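Local structure of thioredoxin domain-containing protein (Vibrio parahaemolyticus, 2R5S) at residues A[133-138]-A[169-174]. The protein is of unknown function but may be a thioredoxin-like protein-disulfide reductase, of which this piece is the C-terminal helical tetratricopeptide-repeat part. Residues are numbered along the deposited sequence; the frame is centred on the assembly and turned at random.
Sequences NILKVN and RQLYSI. With EDO (1,2-ethanediol), chain D.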
loop_
_atom_site.group_PDB
_atom_site.type_symbol
_atom_site.label_atom_id
_atom_site.label_comp_id
_atom_site.label_asym_id
_atom_site.label_seq_id
_atom_site.Cartn_x
_atom_site.Cartn_y
_atom_site.Cartn_z
ATOM N N ASN A 133 2.744 -3.617 -17.301
ATOM C CA ASN A 133 2.490 -4.443 -18.482
ATOM C C ASN A 133 2.541 -3.637 -19.795
ATOM O O ASN A 133 2.834 -4.171 -20.847
ATOM C CB ASN A 133 1.157 -5.162 -18.314
ATOM C CG ASN A 133 1.310 -6.532 -17.642
ATOM O OD1 ASN A 133 2.397 -7.107 -17.595
ATOM N ND2 ASN A 133 0.224 -7.034 -17.094
ATOM N N ILE A 134 2.266 -2.333 -19.712
ATOM C CA ILE A 134 2.351 -1.447 -20.872
ATOM C C ILE A 134 3.817 -0.971 -21.038
ATOM O O ILE A 134 4.381 -0.999 -22.125
ATOM C CB ILE A 134 1.385 -0.280 -20.673
ATOM C CG1 ILE A 134 -0.055 -0.782 -20.726
ATOM C CG2 ILE A 134 1.599 0.856 -21.690
ATOM C CD1 ILE A 134 -1.008 0.198 -20.310
ATOM N N LEU A 135 4.446 -0.594 -19.927
ATOM C CA LEU A 135 5.749 0.064 -19.931
ATOM C C LEU A 135 6.878 -0.794 -20.399
ATOM O O LEU A 135 7.841 -0.299 -20.999
ATOM C CB LEU A 135 6.084 0.692 -18.562
ATOM C CG LEU A 135 5.211 1.808 -17.948
ATOM C CD1 LEU A 135 5.595 2.003 -16.485
ATOM C CD2 LEU A 135 5.270 3.146 -18.619
ATOM N N LYS A 136 6.805 -2.077 -20.103
ATOM C CA LYS A 136 7.857 -2.988 -20.551
ATOM C C LYS A 136 7.724 -3.400 -22.022
ATOM O O LYS A 136 8.539 -4.193 -22.554
ATOM C CB LYS A 136 7.827 -4.235 -19.688
ATOM C CG LYS A 136 6.826 -5.257 -20.081
ATOM C CD LYS A 136 6.822 -6.335 -19.028
ATOM C CE LYS A 136 5.710 -7.291 -19.272
ATOM N NZ LYS A 136 5.991 -8.516 -18.481
ATOM N N VAL A 137 6.678 -2.888 -22.674
ATOM C CA VAL A 137 6.562 -2.968 -24.126
ATOM C C VAL A 137 6.933 -1.625 -24.700
ATOM O O VAL A 137 7.581 -1.593 -25.720
ATOM C CB VAL A 137 5.116 -3.233 -24.613
ATOM C CG1 VAL A 137 5.144 -3.611 -26.115
ATOM C CG2 VAL A 137 4.478 -4.375 -23.830
ATOM N N ASN A 138 6.510 -0.536 -24.041
ATOM C CA ASN A 138 6.586 0.831 -24.571
ATOM C C ASN A 138 6.707 1.824 -23.406
ATOM O O ASN A 138 5.665 2.366 -22.931
ATOM C CB ASN A 138 5.254 1.133 -25.350
ATOM C CG ASN A 138 5.219 2.514 -26.136
ATOM O OD1 ASN A 138 4.210 2.792 -26.798
ATOM N ND2 ASN A 138 6.290 3.332 -26.086
ATOM N N ARG A 169 12.158 -0.967 -8.638
ATOM C CA ARG A 169 13.257 -1.793 -9.122
ATOM C C ARG A 169 12.953 -2.301 -10.509
ATOM O O ARG A 169 13.831 -2.320 -11.377
ATOM C CB ARG A 169 13.467 -3.014 -8.212
ATOM C CG ARG A 169 14.366 -2.740 -7.047
ATOM C CD ARG A 169 14.721 -4.057 -6.339
ATOM N NE ARG A 169 13.956 -4.253 -5.107
ATOM C CZ ARG A 169 12.955 -5.118 -4.946
ATOM N NH1 ARG A 169 12.568 -5.920 -5.939
ATOM N NH2 ARG A 169 12.344 -5.178 -3.771
ATOM N N GLN A 170 11.720 -2.758 -10.707
ATOM C CA GLN A 170 11.277 -3.188 -12.003
ATOM C C GLN A 170 11.535 -2.132 -13.039
ATOM O O GLN A 170 12.393 -2.318 -13.914
ATOM C CB GLN A 170 9.818 -3.678 -11.979
ATOM C CG GLN A 170 9.858 -5.151 -11.559
ATOM C CD GLN A 170 8.556 -5.895 -11.501
ATOM O OE1 GLN A 170 8.469 -6.846 -10.757
ATOM N NE2 GLN A 170 7.580 -5.516 -12.289
ATOM N N LEU A 171 10.851 -0.997 -12.897
ATOM C CA LEU A 171 11.001 0.143 -13.795
ATOM C C LEU A 171 12.454 0.547 -13.977
ATOM O O LEU A 171 12.907 0.761 -15.077
ATOM C CB LEU A 171 10.161 1.358 -13.271
ATOM C CG LEU A 171 10.401 2.652 -14.097
ATOM C CD1 LEU A 171 9.743 2.361 -15.451
ATOM C CD2 LEU A 171 9.855 3.938 -13.540
ATOM N N TYR A 172 13.211 0.624 -12.903
ATOM C CA TYR A 172 14.587 1.079 -13.019
ATOM C C TYR A 172 15.358 0.154 -13.928
ATOM O O TYR A 172 16.279 0.622 -14.636
ATOM C CB TYR A 172 15.270 1.099 -11.649
ATOM C CG TYR A 172 16.687 1.652 -11.632
ATOM C CD1 TYR A 172 16.918 3.040 -11.555
ATOM C CD2 TYR A 172 17.782 0.820 -11.667
ATOM C CE1 TYR A 172 18.174 3.563 -11.527
ATOM C CE2 TYR A 172 19.078 1.351 -11.687
ATOM C CZ TYR A 172 19.249 2.730 -11.605
ATOM O OH TYR A 172 20.500 3.269 -11.565
ATOM N N SER A 173 15.058 -1.167 -13.864
ATOM C CA SER A 173 15.923 -2.206 -14.559
ATOM C C SER A 173 15.808 -2.155 -16.080
ATOM O O SER A 173 16.661 -2.694 -16.786
ATOM C CB SER A 173 15.596 -3.657 -14.097
ATOM O OG SER A 173 14.248 -3.987 -14.386
ATOM N N ILE A 174 14.753 -1.490 -16.565
ATOM C CA ILE A 174 14.432 -1.417 -17.972
ATOM C C ILE A 174 14.569 0.020 -18.523
ATOM O O ILE A 174 14.472 0.211 -19.699
ATOM C CB ILE A 174 13.009 -2.064 -18.319
ATOM C CG1 ILE A 174 11.887 -1.322 -17.666
ATOM C CG2 ILE A 174 12.922 -3.591 -17.885
ATOM C CD1 ILE A 174 10.653 -1.407 -18.431
HETATM C C1 EDO D . 17.122 -3.022 -10.564
HETATM O O1 EDO D . 16.076 -2.046 -10.462
HETATM C C2 EDO D . 17.524 -3.286 -12.016
HETATM O O2 EDO D . 18.791 -2.715 -12.361
#
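Leu135 and Lys136, where helix 124-135 runs out into a loop, face Leu171 and Ile174 near the end of helix 162-174, with the CA atoms of Leu135 and Leu171 8.1 Å apart and those of Lys136 and Ile174 7.2 Å apart. The contact is small and apolar, burying 123 Å² in all. The two leucines meet by their methyl groups, CD1 of Leu135 lying 4.3 Å from CD1 of Leu171. Both side chains are buried. Ile174 makes the closer approach, and it does so with one methyl group. Its CG1 sits between the backbone N and the carbonyl carbon (chi1 64°), and the extended second torsion (151°) carries CD1 across to the other backbone. There CD1 lies 3.8 Å from CA of Lys136 and 4.0 Å from O of Leu135. It also touches the start of the lysine side chain, at CB. The rest of that chain is extended and leads away from helix 162-174, so Lys136 packs by its root and not by its amine. Within helix 162-174, and not across the contact, O of Gln170 accepts from both OG and the backbone N of Ser173. Around the contact, Leu135 rests on Val146, Lys147 and Phe150 of helix 145-157, and Leu171 on Met151. Ile174 also reaches Trp132 and Leu139. Helix 145-157 thus underlies both leucines and joins helix 124-135 to the C-terminal helix within the tetratricopeptide-repeat region.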